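Local structure of Phenolphthiocerol/phthiocerol polyketide synthase subunit C (Mycobacterium tuberculosis H37Rv, 8QZI) at residues P51-L54 with A55-I58; P71-H74 with H75-L78. The protein probably carries the growing acyl chain of phthiocerol and phenolphthiocerol synthesis on a phosphopantetheine arm, as the acyl carrier domain of a modular polyketide synthase. All blocks are in the same frame, centred on the assembly; numbering follows the deposited sequence.

Contact 1 (P51-L54 with A55-I58)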
loop_
_atom_site.group_PDB
_atom_site.type_symbol
_atom_site.label_atom_id
_atom_site.label_comp_id
_atom_site.label_asym_id
_atom_site.label_seq_id
_atom_site.Cartn_x
_atom_site.Cartn_y
_atom_site.Cartn_z
ATOM N N PRO F 51 5.499 -23.789 -19.014
ATOM C CA PRO F 51 5.181 -22.965 -17.836
ATOM C C PRO F 51 6.026 -23.291 -16.614
ATOM O O PRO F 51 6.024 -22.505 -15.656
ATOM C CB PRO F 51 3.692 -23.291 -17.564
ATOM C CG PRO F 51 3.179 -23.935 -18.775
ATOM C CD PRO F 51 4.360 -24.658 -19.364
ATOM N N GLY F 52 6.775 -24.399 -16.644
ATOM C CA GLY F 52 7.496 -24.935 -15.495
ATOM C C GLY F 52 8.755 -24.213 -15.048
ATOM O O GLY F 52 8.906 -23.935 -13.853
ATOM N N HIS F 53 9.687 -23.932 -15.967
ATOM C CA HIS F 53 10.859 -23.150 -15.580
ATOM C C HIS F 53 10.516 -21.696 -15.283
ATOM O O HIS F 53 11.282 -21.010 -14.588
ATOM C CB HIS F 53 11.921 -23.204 -16.660
ATOM C CG HIS F 53 12.771 -24.418 -16.578
ATOM N ND1 HIS F 53 13.696 -24.750 -17.544
ATOM C CD2 HIS F 53 12.835 -25.391 -15.641
ATOM C CE1 HIS F 53 14.297 -25.877 -17.205
ATOM N NE2 HIS F 53 13.789 -26.288 -16.056
ATOM N N LEU F 54 9.393 -21.212 -15.815
ATOM C CA LEU F 54 8.921 -19.876 -15.485
ATOM C C LEU F 54 8.745 -19.740 -13.978
ATOM O O LEU F 54 9.358 -18.880 -13.341
ATOM C CB LEU F 54 7.616 -19.606 -16.228
ATOM C CG LEU F 54 7.173 -18.155 -16.232
ATOM C CD1 LEU F 54 8.266 -17.252 -16.764
ATOM C CD2 LEU F 54 5.911 -18.024 -17.061
ATOM N N ALA F 55 7.936 -20.620 -13.387
ATOM C CA ALA F 55 7.823 -20.690 -11.934
ATOM C C ALA F 55 9.196 -20.763 -11.256
ATOM O O ALA F 55 9.478 -20.015 -10.316
ATOM C CB ALA F 55 6.955 -21.891 -11.547
ATOM N N SER F 56 10.066 -21.660 -11.712
ATOM C CA SER F 56 11.374 -21.754 -11.076
ATOM C C SER F 56 12.130 -20.441 -11.184
ATOM O O SER F 56 12.864 -20.070 -10.263
ATOM C CB SER F 56 12.197 -22.896 -11.697
ATOM O OG SER F 56 12.960 -22.478 -12.828
ATOM N N ALA F 57 11.948 -19.724 -12.293
ATOM C CA ALA F 57 12.790 -18.569 -12.586
ATOM C C ALA F 57 12.334 -17.320 -11.829
ATOM O O ALA F 57 13.159 -16.459 -11.494
ATOM C CB ALA F 57 12.807 -18.333 -14.105
ATOM N N ILE F 58 11.038 -17.219 -11.540
ATOM C CA ILE F 58 10.487 -16.120 -10.755
ATOM C C ILE F 58 10.394 -16.462 -9.269
ATOM O O ILE F 58 10.384 -15.545 -8.431
ATOM C CB ILE F 58 9.109 -15.717 -11.315
ATOM C CG1 ILE F 58 8.165 -16.926 -11.288
ATOM C CG2 ILE F 58 9.264 -15.188 -12.741
ATOM C CD1 ILE F 58 6.809 -16.710 -11.970
#
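Ser56 OG and Ala57 N both donate to His53 O. The backbone bond, His53 O to Ala57 N, is 2.7 Å long but bent at the hydrogen; the hydroxyl bond, His53 O to Ser56 OG, is 2.8 Å. The two donors come to the carbonyl from the same face, the hydroxyl well off the C=O direction, at an angle of 115°. A chi1 of 89°, with OG lodged between the backbone N and the carbonyl carbon, turns the hydroxyl back to the carbonyl three residues earlier. One residue further along, Ile58 N meets Leu54 O at 3.0 Å in a straighter bond, the donor nearly in line with the C=O, and Ala57 N adds a weak one to the same oxygen. Ser56 N reaches Gly52 O only weakly, at 3.3 Å. This is the opening turn of helix 52-66, the first long helix of an acyl carrier fold. Ile58 lays CG1 alongside Leu54 O, 3.1 Å away. Leu54 CG stands anti to its own nitrogen (chi1 -167°), and the leucine leaves the turn toward Leu121 and Cys122 of helix 119-124. Ala55 rests CB 3.6 Å from Gly52 O, while the exposed His53 sends its side chain against Leu45.

Contact 2 (P71-H74 with H75-L78); sequences PIDH and HRPL
The Asp73 carboxylate and the Arg76 guanidinium are nearly coplanar, their planes 15° apart, with Asp73 OD2 at the edge of the guanidinium and in its plane. The salt bridge from Asp73 OD2 to Arg76 NH1 is long, 3.6 Å, and the two side chains cross at about a right angle, the arginine chain bending at chi2 (113°). At the His75 ring, His74 O sits by the edge: His75 ND1 donates to it over 3.1 Å, from above the carbonyl plane and not along a lone pair. The other carboxylate oxygen, Asp73 OD1, accepts from His75 N at 2.7 Å on its anti side. Closing from an aspartate side chain onto the amide two residues on, this bond makes an Asx turn in the loop joining helix 52-66 to helix 85-98. With chi1 at 78°, Asp73 CG sits between N and C of its own residue, which brings the carboxylate over the turn. Arg76 also makes a weak hydrogen bond through NH2 to the backbone of another protein chain. On the apolar side Ile72 and Leu78 meet tip to tip, Ile72 CD1 3.3 Å from Leu78 CD2, while Ile62 of helix 52-66 touches Leu78.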
loop_
_atom_site.group_PDB
_atom_site.type_symbol
_atom_site.label_atom_id
_atom_site.label_comp_id
_atom_site.label_asym_id
_atom_site.label_seq_id
_atom_site.Cartn_x
_atom_site.Cartn_y
_atom_site.Cartn_z
ATOM N N PRO F 71 12.607 -22.327 0.737
ATOM C CA PRO F 71 11.763 -22.486 -0.449
ATOM C C PRO F 71 10.306 -22.146 -0.161
ATOM O O PRO F 71 9.838 -22.190 0.978
ATOM C CB PRO F 71 11.915 -23.975 -0.791
ATOM C CG PRO F 71 12.827 -24.568 0.291
ATOM C CD PRO F 71 12.826 -23.607 1.422
ATOM N N ILE F 72 9.587 -21.813 -1.235
ATOM C CA ILE F 72 8.202 -21.352 -1.162
ATOM C C ILE F 72 7.367 -22.146 -2.161
ATOM O O ILE F 72 7.741 -22.265 -3.332
ATOM C CB ILE F 72 8.093 -19.838 -1.437
ATOM C CG1 ILE F 72 6.683 -19.462 -1.899
ATOM C CG2 ILE F 72 9.144 -19.386 -2.453
ATOM C CD1 ILE F 72 6.598 -18.070 -2.481
ATOM N N ASP F 73 6.237 -22.683 -1.700
ATOM C CA ASP F 73 5.384 -23.473 -2.576
ATOM C C ASP F 73 4.721 -22.573 -3.621
ATOM O O ASP F 73 4.731 -21.343 -3.523
ATOM C CB ASP F 73 4.342 -24.244 -1.760
ATOM C CG ASP F 73 3.189 -23.375 -1.300
ATOM O OD1 ASP F 73 2.221 -23.219 -2.072
ATOM O OD2 ASP F 73 3.243 -22.857 -0.162
ATOM N N HIS F 74 4.144 -23.211 -4.640
ATOM C CA HIS F 74 3.619 -22.531 -5.820
ATOM C C HIS F 74 2.117 -22.272 -5.748
ATOM O O HIS F 74 1.559 -21.681 -6.681
ATOM C CB HIS F 74 3.955 -23.351 -7.081
ATOM C CG HIS F 74 5.429 -23.506 -7.330
ATOM N ND1 HIS F 74 6.070 -22.921 -8.402
ATOM C CD2 HIS F 74 6.386 -24.176 -6.643
ATOM C CE1 HIS F 74 7.357 -23.220 -8.363
ATOM N NE2 HIS F 74 7.576 -23.979 -7.305
ATOM N N HIS F 75 1.457 -22.696 -4.660
ATOM C CA HIS F 75 0.028 -22.509 -4.428
ATOM C C HIS F 75 -0.233 -21.664 -3.182
ATOM O O HIS F 75 -1.283 -21.795 -2.548
ATOM C CB HIS F 75 -0.686 -23.857 -4.297
ATOM C CG HIS F 75 -0.722 -24.659 -5.563
ATOM N ND1 HIS F 75 -0.322 -24.153 -6.781
ATOM C CD2 HIS F 75 -1.117 -25.934 -5.797
ATOM C CE1 HIS F 75 -0.466 -25.081 -7.710
ATOM N NE2 HIS F 75 -0.948 -26.172 -7.141
ATOM N N ARG F 76 0.711 -20.797 -2.816
ATOM C CA ARG F 76 0.635 -19.999 -1.593
ATOM C C ARG F 76 0.490 -18.520 -1.933
ATOM O O ARG F 76 1.375 -17.956 -2.602
ATOM C CB ARG F 76 1.880 -20.226 -0.728
ATOM C CG ARG F 76 1.956 -19.369 0.534
ATOM C CD ARG F 76 1.849 -20.214 1.804
ATOM N NE ARG F 76 2.584 -19.619 2.921
ATOM C CZ ARG F 76 3.827 -19.954 3.263
ATOM N NH1 ARG F 76 4.476 -20.886 2.579
ATOM N NH2 ARG F 76 4.422 -19.357 4.284
ATOM N N PRO F 77 -0.581 -17.847 -1.507
ATOM C CA PRO F 77 -0.684 -16.401 -1.756
ATOM C C PRO F 77 0.430 -15.649 -1.043
ATOM O O PRO F 77 0.633 -15.799 0.164
ATOM C CB PRO F 77 -2.068 -16.041 -1.197
ATOM C CG PRO F 77 -2.830 -17.340 -1.190
ATOM C CD PRO F 77 -1.802 -18.390 -0.884
ATOM N N LEU F 78 1.161 -14.838 -1.803
ATOM C CA LEU F 78 2.339 -14.175 -1.260
ATOM C C LEU F 78 2.011 -12.892 -0.503
ATOM O O LEU F 78 2.932 -12.236 -0.001
ATOM C CB LEU F 78 3.348 -13.906 -2.380
ATOM C CG LEU F 78 4.054 -15.181 -2.859
ATOM C CD1 LEU F 78 5.496 -14.914 -3.263
ATOM C CD2 LEU F 78 3.992 -16.243 -1.774
#

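How the contacts relate
Contact 1 starts helix 52-66 and contact 2 lies in the loop that follows it, so the two come in series along the chain, their centres about 13 Å apart. The fold brings them together where Ala55 CB of contact 1 packs 3.4 Å from His74 ND1 of contact 2; Ser115 touches both residues. Their surroundings differ: contact 1 faces helix 119-124 within its own chain, whereas contact 2 reaches another protein chain through a weak hydrogen bond of Arg76. Neither ligand is in contact with contact 2: the Leu78 side chain is about 13 Å from bound coenzyme A and about 13 Å from a manganese ion.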